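Long-range contacts in protein FimX (Pseudomonas aeruginosa PAO1, PDB 3HVA), which acts as a c-di-GMP receptor and carries GGDEF and EAL domains in its full-length form, the chain here being the GGDEF domain: residues Leu71-Gly76 / His122-Asn127; Lys118-Leu123 / Gln132-Ile137; Arg79-Glu84 / Leu112-Lys117. All coordinates share one frame; numbering follows the deposited sequence.

After strand 22-23, helix 24-41 and strand 45-52, the chain enters helix 55-82, whose later turns supply one side of both contact 1 and contact 3. It then passes strands 87-90 and 95-101 and returns along helix 105-120, where contact 3 (79-84 with 112-117) closes by joining the two helices. This loop lies within the longer one that contact 1 (71-76 with 122-127) closes on strand 124-126. Contact 2 (118-123 with 132-137) opens on the last turn of helix 105-120, after contact 3 has closed, and closes beyond the hairpin 124-131. It crosses contact 1, with which it shares His122 and Leu123. Together the three tie the two helices to each other, to the small hairpin and to strand 135-142 of the central sheet.

Contact 1: residues Leu71-Gly76 / His122-Asn127; sequences LGQLAG and HLFELN
Gln73 reaches from its helix along the edge of the Phe124 ring to the backbone of the facing strand. Its CG lies beside the backbone N (chi1 -68°) and the chain is extended beyond it, which carries the amide past the ring and out to Glu125. There Gln73 NE2 donates a hydrogen bond to the carbonyl O of Glu125 at 3.1 Å. The acceptor lies almost in the plane of the Gln73 amide, but the donor stands above the Glu125 carbonyl plane, 42° out of it, so the bond does not follow a lone pair. The amide oxygen, Gln73 OE1, sits at the ring edge 3.0 Å from Phe124 CD2, with amide and ring planes 41° apart. Lower on the same chain, Gln73 CB meets the rim in the ring plane, 3.8 Å from Phe124 CE2. Strand 124-126 is one arm of a two-stranded antiparallel hairpin, Phe124 being hydrogen-bonded through its backbone to Ala131, and the hairpin is inserted in the chain between helix 105-120 and strand 135-142 of the GGDEF domain. This arm runs roughly antiparallel to the facing turns of helix 55-82. Leu74, with CG anti to its backbone N, brings CD1 to 4.0 Å from Phe124 CZ at the far end of the ring, while Leu70 of the same helix also touches Phe124. The imidazole of His122 meets one face of the Phe124 ring at a steep tilt.

Contact 2: residues Lys118-Leu123 / Gln132-Ile137; sequences KVENHL and QATLSI
Val119 and Leu135 meet with their side chains crossed at about a right angle, the forked end of the valine facing the forked end of the leucine, methyl to methyl. Val119 CG2 comes to 3.5 Å from Leu135 CD1, and Val119 CG1 to 3.8 Å from Leu135 CG. The valine holds CG1 anti to its backbone N (chi1 170°), which turns this methyl onto the backbone approaching the strand, where it lies a tight 3.2 Å from the carbonyl O of Ala133. The same oxygen receives a CA-H...O contact from Glu120, whose CA is 3.5 Å from Ala133 O with an angle of 146° at the hydrogen. No conventional hydrogen bond crosses between the segments: Val119 O, close to Ala133 O, is an acceptor too, and takes the backbone N of His122 as the helix ends. Gln132 bends at chi2 and curls over the helix end, its CG 4.0 Å from Glu120 O. The polar ends of Glu120 and Thr134 turn to other partners, the hydroxyl of Ser169 and the side-chain oxygen of Asn53, respectively. Leu74 of helix 55-82 joins the pair, touching both Val119 and Leu135. Helix 105-120 joins strand 95-101 to the parallel strand 135-142, with strand 45-52 between them in the sheet, and the contact closes this beta-alpha-beta crossover, the second of the ferredoxin-like core found in GGDEF domains.

Contact 3: residues Arg79-Glu84 / Leu112-Lys117; sequences REQFGE and LQRLLK
Leu115 drives its side chain between Gln81 and Phe82. Its CB already lies close to the far end of the ring, 3.9 Å from Phe82 CZ and 4.0 Å from Phe82 CE1, and CG follows at 4.1 Å from Phe82 CZ. Holding CG anti to the backbone N (chi1 176°) points the branch at the facing helix; from there the two methyls diverge. CD1 goes to the aliphatic base of the glutamine, 3.9 Å from Gln81 CB, whereas CD2 approaches the ring obliquely, 3.4 Å from Phe82 CZ, the two side chains crossing at about a right angle. Leu112, one turn earlier, adds its CD2 at 4.0 Å from Phe82 CZ, so both leucines bear on the same end of the ring. Towards the exposed side, Gln81 CG rests 3.6 Å from the backbone N of Leu115, and the side chains of Gln81 and Arg114 slant across each other, amide and guanidinium planes 70° apart. Helices 55-82 and 105-120 thus pack together on one face of the central sheet: Phe82 meets Phe100 of strand 95-101 edge-to-face, while Leu115 rests on Leu135 and Leu112 on Val139 of strand 135-142.

Contact 1: residues Leu71-Gly76 / His122-Asn127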
loop_
_atom_site.group_PDB
_atom_site.type_symbol
_atom_site.label_atom_id
_atom_site.label_comp_id
_atom_site.label_asym_id
_atom_site.label_seq_id
_atom_site.Cartn_x
_atom_site.Cartn_y
_atom_site.Cartn_z
ATOM N N LEU A 71 -7.477 1.010 10.337
ATOM C CA LEU A 71 -6.288 1.465 9.622
ATOM C C LEU A 71 -5.021 1.259 10.449
ATOM O O LEU A 71 -3.999 0.814 9.930
ATOM C CB LEU A 71 -6.433 2.935 9.211
ATOM C CG LEU A 71 -7.419 3.222 8.079
ATOM C CD1 LEU A 71 -7.429 4.704 7.760
ATOM C CD2 LEU A 71 -7.076 2.415 6.835
ATOM N N GLY A 72 -5.097 1.574 11.738
ATOM C CA GLY A 72 -3.967 1.384 12.629
ATOM C C GLY A 72 -3.543 -0.071 12.704
ATOM O O GLY A 72 -2.353 -0.383 12.732
ATOM N N GLN A 73 -4.528 -0.961 12.744
ATOM C CA GLN A 73 -4.272 -2.394 12.753
ATOM C C GLN A 73 -3.724 -2.836 11.402
ATOM O O GLN A 73 -2.766 -3.603 11.326
ATOM C CB GLN A 73 -5.557 -3.164 13.065
ATOM C CG GLN A 73 -6.083 -2.973 14.478
ATOM C CD GLN A 73 -7.359 -3.754 14.732
ATOM O OE1 GLN A 73 -7.527 -4.870 14.238
ATOM N NE2 GLN A 73 -8.266 -3.171 15.506
ATOM N N LEU A 74 -4.345 -2.339 10.338
ATOM C CA LEU A 74 -3.968 -2.694 8.976
ATOM C C LEU A 74 -2.513 -2.326 8.704
ATOM O O LEU A 74 -1.779 -3.080 8.064
ATOM C CB LEU A 74 -4.891 -1.986 7.982
ATOM C CG LEU A 74 -5.001 -2.515 6.551
ATOM C CD1 LEU A 74 -5.199 -4.024 6.543
ATOM C CD2 LEU A 74 -6.136 -1.809 5.816
ATOM N N ALA A 75 -2.100 -1.164 9.199
ATOM C CA ALA A 75 -0.728 -0.701 9.033
ATOM C C ALA A 75 0.239 -1.562 9.833
ATOM O O ALA A 75 1.334 -1.878 9.369
ATOM C CB ALA A 75 -0.606 0.745 9.456
ATOM N N GLY A 76 -0.169 -1.928 11.044
ATOM C CA GLY A 76 0.652 -2.755 11.907
ATOM C C GLY A 76 0.912 -4.126 11.315
ATOM O O GLY A 76 1.934 -4.750 11.600
ATOM N N HIS A 122 -7.702 -12.049 8.548
ATOM C CA HIS A 122 -7.598 -11.357 9.826
ATOM C C HIS A 122 -8.921 -10.752 10.282
ATOM O O HIS A 122 -9.593 -10.053 9.524
ATOM C CB HIS A 122 -6.518 -10.274 9.784
ATOM C CG HIS A 122 -6.225 -9.668 11.123
ATOM N ND1 HIS A 122 -6.915 -8.581 11.615
ATOM C CD2 HIS A 122 -5.326 -10.009 12.074
ATOM C CE1 HIS A 122 -6.447 -8.274 12.812
ATOM N NE2 HIS A 122 -5.484 -9.124 13.116
ATOM N N LEU A 123 -9.281 -11.025 11.531
ATOM C CA LEU A 123 -10.473 -10.449 12.133
ATOM C C LEU A 123 -10.096 -9.186 12.897
ATOM O O LEU A 123 -9.223 -9.211 13.763
ATOM C CB LEU A 123 -11.133 -11.456 13.075
ATOM C CG LEU A 123 -12.589 -11.176 13.445
ATOM C CD1 LEU A 123 -13.461 -11.305 12.211
ATOM C CD2 LEU A 123 -13.067 -12.115 14.542
ATOM N N PHE A 124 -10.753 -8.080 12.566
ATOM C CA PHE A 124 -10.478 -6.805 13.217
ATOM C C PHE A 124 -11.471 -6.536 14.342
ATOM O O PHE A 124 -12.679 -6.689 14.162
ATOM C CB PHE A 124 -10.529 -5.662 12.199
ATOM C CG PHE A 124 -9.475 -5.749 11.129
ATOM C CD1 PHE A 124 -9.772 -6.286 9.887
ATOM C CD2 PHE A 124 -8.191 -5.291 11.364
ATOM C CE1 PHE A 124 -8.806 -6.367 8.902
ATOM C CE2 PHE A 124 -7.220 -5.368 10.383
ATOM C CZ PHE A 124 -7.528 -5.906 9.150
ATOM N N GLU A 125 -10.961 -6.140 15.505
ATOM C CA GLU A 125 -11.824 -5.735 16.608
ATOM C C GLU A 125 -11.958 -4.219 16.605
ATOM O O GLU A 125 -10.994 -3.507 16.880
ATOM C CB GLU A 125 -11.251 -6.166 17.956
ATOM C CG GLU A 125 -10.063 -7.100 17.897
ATOM C CD GLU A 125 -9.163 -6.934 19.107
ATOM O OE1 GLU A 125 -8.613 -5.826 19.286
ATOM O OE2 GLU A 125 -9.009 -7.903 19.880
ATOM N N LEU A 126 -13.154 -3.727 16.303
ATOM C CA LEU A 126 -13.389 -2.290 16.227
ATOM C C LEU A 126 -14.460 -1.856 17.215
ATOM O O LEU A 126 -15.649 -2.069 16.981
ATOM C CB LEU A 126 -13.820 -1.906 14.813
ATOM C CG LEU A 126 -12.970 -2.487 13.685
ATOM C CD1 LEU A 126 -13.704 -2.380 12.361
ATOM C CD2 LEU A 126 -11.620 -1.794 13.617
ATOM N N ASN A 127 -14.039 -1.237 18.314
ATOM C CA ASN A 127 -14.972 -0.803 19.347
ATOM C C ASN A 127 -15.972 -1.901 19.679
ATOM O O ASN A 127 -17.175 -1.744 19.470
ATOM C CB ASN A 127 -15.710 0.461 18.906
ATOM C CG ASN A 127 -14.786 1.652 18.759
ATOM O OD1 ASN A 127 -13.863 1.839 19.552
ATOM N ND2 ASN A 127 -15.034 2.469 17.743
#

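Contact 2: residues Lys118-Leu123 / Gln132-Ile137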
loop_
_atom_site.group_PDB
_atom_site.type_symbol
_atom_site.label_atom_id
_atom_site.label_comp_id
_atom_site.label_asym_id
_atom_site.label_seq_id
_atom_site.Cartn_x
_atom_site.Cartn_y
_atom_site.Cartn_z
ATOM N N LYS A 118 -2.768 -12.427 4.899
ATOM C CA LYS A 118 -2.763 -12.044 6.304
ATOM C C LYS A 118 -3.981 -11.188 6.606
ATOM O O LYS A 118 -4.660 -11.384 7.612
ATOM C CB LYS A 118 -1.495 -11.268 6.657
ATOM C CG LYS A 118 -1.413 -10.863 8.123
ATOM C CD LYS A 118 -1.347 -12.087 9.021
ATOM C CE LYS A 118 -1.039 -11.707 10.459
ATOM N NZ LYS A 118 -0.740 -12.908 11.287
ATOM N N VAL A 119 -4.254 -10.236 5.721
ATOM C CA VAL A 119 -5.392 -9.345 5.892
ATOM C C VAL A 119 -6.713 -10.078 5.670
ATOM O O VAL A 119 -7.624 -9.985 6.492
ATOM C CB VAL A 119 -5.311 -8.135 4.947
ATOM C CG1 VAL A 119 -6.613 -7.352 4.974
ATOM C CG2 VAL A 119 -4.137 -7.244 5.329
ATOM N N GLU A 120 -6.808 -10.810 4.563
ATOM C CA GLU A 120 -8.030 -11.537 4.223
ATOM C C GLU A 120 -8.464 -12.484 5.336
ATOM O O GLU A 120 -9.657 -12.694 5.556
ATOM C CB GLU A 120 -7.858 -12.316 2.914
ATOM C CG GLU A 120 -8.854 -13.461 2.762
ATOM C CD GLU A 120 -8.813 -14.117 1.396
ATOM O OE1 GLU A 120 -9.169 -13.449 0.402
ATOM O OE2 GLU A 120 -8.445 -15.308 1.319
ATOM N N ASN A 121 -7.489 -13.056 6.035
ATOM C CA ASN A 121 -7.773 -14.004 7.104
ATOM C C ASN A 121 -7.672 -13.376 8.490
ATOM O O ASN A 121 -7.570 -14.085 9.492
ATOM C CB ASN A 121 -6.837 -15.213 7.009
ATOM C CG ASN A 121 -7.025 -15.998 5.726
ATOM O OD1 ASN A 121 -8.096 -16.548 5.471
ATOM N ND2 ASN A 121 -5.978 -16.060 4.914
ATOM N N HIS A 122 -7.702 -12.049 8.548
ATOM C CA HIS A 122 -7.598 -11.357 9.826
ATOM C C HIS A 122 -8.921 -10.752 10.282
ATOM O O HIS A 122 -9.593 -10.053 9.524
ATOM C CB HIS A 122 -6.518 -10.274 9.784
ATOM C CG HIS A 122 -6.225 -9.668 11.123
ATOM N ND1 HIS A 122 -6.915 -8.581 11.615
ATOM C CD2 HIS A 122 -5.326 -10.009 12.074
ATOM C CE1 HIS A 122 -6.447 -8.274 12.812
ATOM N NE2 HIS A 122 -5.484 -9.124 13.116
ATOM N N LEU A 123 -9.281 -11.025 11.531
ATOM C CA LEU A 123 -10.473 -10.449 12.133
ATOM C C LEU A 123 -10.096 -9.186 12.897
ATOM O O LEU A 123 -9.223 -9.211 13.763
ATOM C CB LEU A 123 -11.133 -11.456 13.075
ATOM C CG LEU A 123 -12.589 -11.176 13.445
ATOM C CD1 LEU A 123 -13.461 -11.305 12.211
ATOM C CD2 LEU A 123 -13.067 -12.115 14.542
ATOM N N GLN A 132 -14.068 -7.744 8.866
ATOM C CA GLN A 132 -13.152 -8.451 7.981
ATOM C C GLN A 132 -12.880 -7.566 6.769
ATOM O O GLN A 132 -13.685 -6.696 6.441
ATOM C CB GLN A 132 -13.772 -9.790 7.563
ATOM C CG GLN A 132 -12.965 -10.611 6.567
ATOM C CD GLN A 132 -13.446 -10.443 5.137
ATOM O OE1 GLN A 132 -13.021 -11.172 4.240
ATOM N NE2 GLN A 132 -14.344 -9.489 4.921
ATOM N N ALA A 133 -11.743 -7.772 6.110
ATOM C CA ALA A 133 -11.382 -6.942 4.966
ATOM C C ALA A 133 -10.366 -7.607 4.047
ATOM O O ALA A 133 -9.547 -8.417 4.481
ATOM C CB ALA A 133 -10.864 -5.583 5.433
ATOM N N THR A 134 -10.435 -7.251 2.769
ATOM C CA THR A 134 -9.468 -7.710 1.786
ATOM C C THR A 134 -8.824 -6.488 1.145
ATOM O O THR A 134 -9.353 -5.381 1.244
ATOM C CB THR A 134 -10.136 -8.559 0.693
ATOM O OG1 THR A 134 -10.845 -7.702 -0.209
ATOM C CG2 THR A 134 -11.104 -9.562 1.309
ATOM N N LEU A 135 -7.687 -6.686 0.487
ATOM C CA LEU A 135 -6.985 -5.582 -0.153
ATOM C C LEU A 135 -6.937 -5.756 -1.664
ATOM O O LEU A 135 -7.015 -6.872 -2.175
ATOM C CB LEU A 135 -5.558 -5.471 0.388
ATOM C CG LEU A 135 -5.403 -5.490 1.908
ATOM C CD1 LEU A 135 -3.936 -5.435 2.287
ATOM C CD2 LEU A 135 -6.158 -4.335 2.536
ATOM N N SER A 136 -6.817 -4.640 -2.373
ATOM C CA SER A 136 -6.567 -4.662 -3.808
ATOM C C SER A 136 -5.230 -3.986 -4.069
ATOM O O SER A 136 -5.068 -2.792 -3.819
ATOM C CB SER A 136 -7.684 -3.952 -4.570
ATOM O OG SER A 136 -8.856 -4.747 -4.603
ATOM N N ILE A 137 -4.269 -4.756 -4.565
ATOM C CA ILE A 137 -2.908 -4.262 -4.713
ATOM C C ILE A 137 -2.496 -4.080 -6.167
ATOM O O ILE A 137 -2.466 -5.035 -6.942
ATOM C CB ILE A 137 -1.897 -5.192 -4.020
ATOM C CG1 ILE A 137 -2.259 -5.358 -2.541
ATOM C CG2 ILE A 137 -0.486 -4.650 -4.171
ATOM C CD1 ILE A 137 -1.310 -6.249 -1.775
#

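Contact 3: residues Arg79-Glu84 / Leu112-Lys117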
loop_
_atom_site.group_PDB
_atom_site.type_symbol
_atom_site.label_atom_id
_atom_site.label_comp_id
_atom_site.label_asym_id
_atom_site.label_seq_id
_atom_site.Cartn_x
_atom_site.Cartn_y
_atom_site.Cartn_z
ATOM N N ARG A 79 3.558 -3.416 8.471
ATOM C CA ARG A 79 4.861 -3.304 9.110
ATOM C C ARG A 79 5.391 -4.689 9.459
ATOM O O ARG A 79 6.582 -4.963 9.331
ATOM C CB ARG A 79 4.749 -2.455 10.375
ATOM C CG ARG A 79 5.463 -3.046 11.576
ATOM C CD ARG A 79 5.178 -2.257 12.842
ATOM N NE ARG A 79 4.958 -3.132 13.989
ATOM C CZ ARG A 79 3.813 -3.206 14.660
ATOM N NH1 ARG A 79 2.786 -2.446 14.305
ATOM N NH2 ARG A 79 3.695 -4.031 15.691
ATOM N N GLU A 80 4.490 -5.560 9.897
ATOM C CA GLU A 80 4.857 -6.912 10.290
ATOM C C GLU A 80 5.235 -7.769 9.089
ATOM O O GLU A 80 6.203 -8.528 9.134
ATOM C CB GLU A 80 3.697 -7.572 11.033
ATOM C CG GLU A 80 3.674 -9.080 10.902
ATOM C CD GLU A 80 2.284 -9.655 11.071
ATOM O OE1 GLU A 80 1.524 -9.140 11.919
ATOM O OE2 GLU A 80 1.949 -10.617 10.350
ATOM N N GLN A 81 4.463 -7.641 8.016
ATOM C CA GLN A 81 4.608 -8.518 6.861
ATOM C C GLN A 81 5.736 -8.077 5.935
ATOM O O GLN A 81 6.317 -8.895 5.223
ATOM C CB GLN A 81 3.294 -8.592 6.082
ATOM C CG GLN A 81 2.873 -10.005 5.726
ATOM C CD GLN A 81 2.328 -10.757 6.924
ATOM O OE1 GLN A 81 1.321 -10.365 7.509
ATOM N NE2 GLN A 81 2.995 -11.842 7.297
ATOM N N PHE A 82 6.042 -6.785 5.945
ATOM C CA PHE A 82 7.066 -6.241 5.060
ATOM C C PHE A 82 8.372 -5.962 5.795
ATOM O O PHE A 82 9.448 -5.976 5.196
ATOM C CB PHE A 82 6.573 -4.964 4.375
ATOM C CG PHE A 82 5.399 -5.179 3.464
ATOM C CD1 PHE A 82 5.226 -6.386 2.812
ATOM C CD2 PHE A 82 4.480 -4.165 3.243
ATOM C CE1 PHE A 82 4.152 -6.587 1.969
ATOM C CE2 PHE A 82 3.404 -4.358 2.399
ATOM C CZ PHE A 82 3.240 -5.571 1.760
ATOM N N GLY A 83 8.271 -5.705 7.095
ATOM C CA GLY A 83 9.440 -5.419 7.902
ATOM C C GLY A 83 10.288 -4.302 7.323
ATOM O O GLY A 83 9.798 -3.203 7.070
ATOM N N GLU A 84 11.565 -4.593 7.104
ATOM C CA GLU A 84 12.526 -3.595 6.656
ATOM C C GLU A 84 12.503 -3.429 5.141
ATOM O O GLU A 84 13.069 -2.477 4.603
ATOM C CB GLU A 84 13.936 -4.007 7.081
ATOM C CG GLU A 84 14.825 -2.860 7.523
ATOM C CD GLU A 84 15.073 -2.869 9.019
ATOM O OE1 GLU A 84 15.411 -1.805 9.576
ATOM O OE2 GLU A 84 14.934 -3.947 9.635
ATOM N N LEU A 112 3.933 -9.533 -1.055
ATOM C CA LEU A 112 2.625 -8.989 -1.396
ATOM C C LEU A 112 1.559 -10.068 -1.268
ATOM O O LEU A 112 0.433 -9.796 -0.858
ATOM C CB LEU A 112 2.624 -8.416 -2.814
ATOM C CG LEU A 112 3.582 -7.250 -3.073
ATOM C CD1 LEU A 112 3.637 -6.919 -4.557
ATOM C CD2 LEU A 112 3.182 -6.031 -2.256
ATOM N N GLN A 113 1.924 -11.295 -1.625
ATOM C CA GLN A 113 1.023 -12.431 -1.489
ATOM C C GLN A 113 0.773 -12.726 -0.017
ATOM O O GLN A 113 -0.350 -13.032 0.388
ATOM C CB GLN A 113 1.608 -13.666 -2.175
ATOM C CG GLN A 113 1.654 -13.569 -3.686
ATOM C CD GLN A 113 0.273 -13.451 -4.298
ATOM O OE1 GLN A 113 -0.735 -13.524 -3.598
ATOM N NE2 GLN A 113 0.220 -13.269 -5.609
ATOM N N ARG A 114 1.831 -12.624 0.777
ATOM C CA ARG A 114 1.757 -12.919 2.200
ATOM C C ARG A 114 0.837 -11.931 2.920
ATOM O O ARG A 114 -0.032 -12.334 3.693
ATOM C CB ARG A 114 3.162 -12.917 2.809
ATOM C CG ARG A 114 3.335 -13.867 3.983
ATOM C CD ARG A 114 4.775 -14.357 4.110
ATOM N NE ARG A 114 5.747 -13.267 4.065
ATOM C CZ ARG A 114 6.601 -13.067 3.066
ATOM N NH1 ARG A 114 6.614 -13.888 2.025
ATOM N NH2 ARG A 114 7.450 -12.049 3.110
ATOM N N LEU A 115 1.020 -10.641 2.653
ATOM C CA LEU A 115 0.175 -9.612 3.251
ATOM C C LEU A 115 -1.283 -9.800 2.853
ATOM O O LEU A 115 -2.176 -9.796 3.700
ATOM C CB LEU A 115 0.639 -8.216 2.834
ATOM C CG LEU A 115 -0.248 -7.082 3.351
ATOM C CD1 LEU A 115 -0.017 -6.867 4.841
ATOM C CD2 LEU A 115 -0.011 -5.793 2.576
ATOM N N LEU A 116 -1.511 -9.958 1.553
ATOM C CA LEU A 116 -2.853 -10.119 1.007
ATOM C C LEU A 116 -3.669 -11.121 1.820
ATOM O O LEU A 116 -4.821 -10.864 2.171
ATOM C CB LEU A 116 -2.763 -10.576 -0.450
ATOM C CG LEU A 116 -3.909 -10.188 -1.386
ATOM C CD1 LEU A 116 -4.004 -8.672 -1.507
ATOM C CD2 LEU A 116 -3.724 -10.832 -2.754
ATOM N N LYS A 117 -3.058 -12.261 2.124
ATOM C CA LYS A 117 -3.735 -13.324 2.856
ATOM C C LYS A 117 -3.816 -13.039 4.354
ATOM O O LYS A 117 -4.808 -13.371 5.000
ATOM C CB LYS A 117 -3.050 -14.665 2.598
ATOM C CG LYS A 117 -3.206 -15.153 1.168
ATOM C CD LYS A 117 -2.169 -16.203 0.813
ATOM C CE LYS A 117 -2.312 -16.643 -0.635
ATOM N NZ LYS A 117 -1.078 -17.298 -1.150
#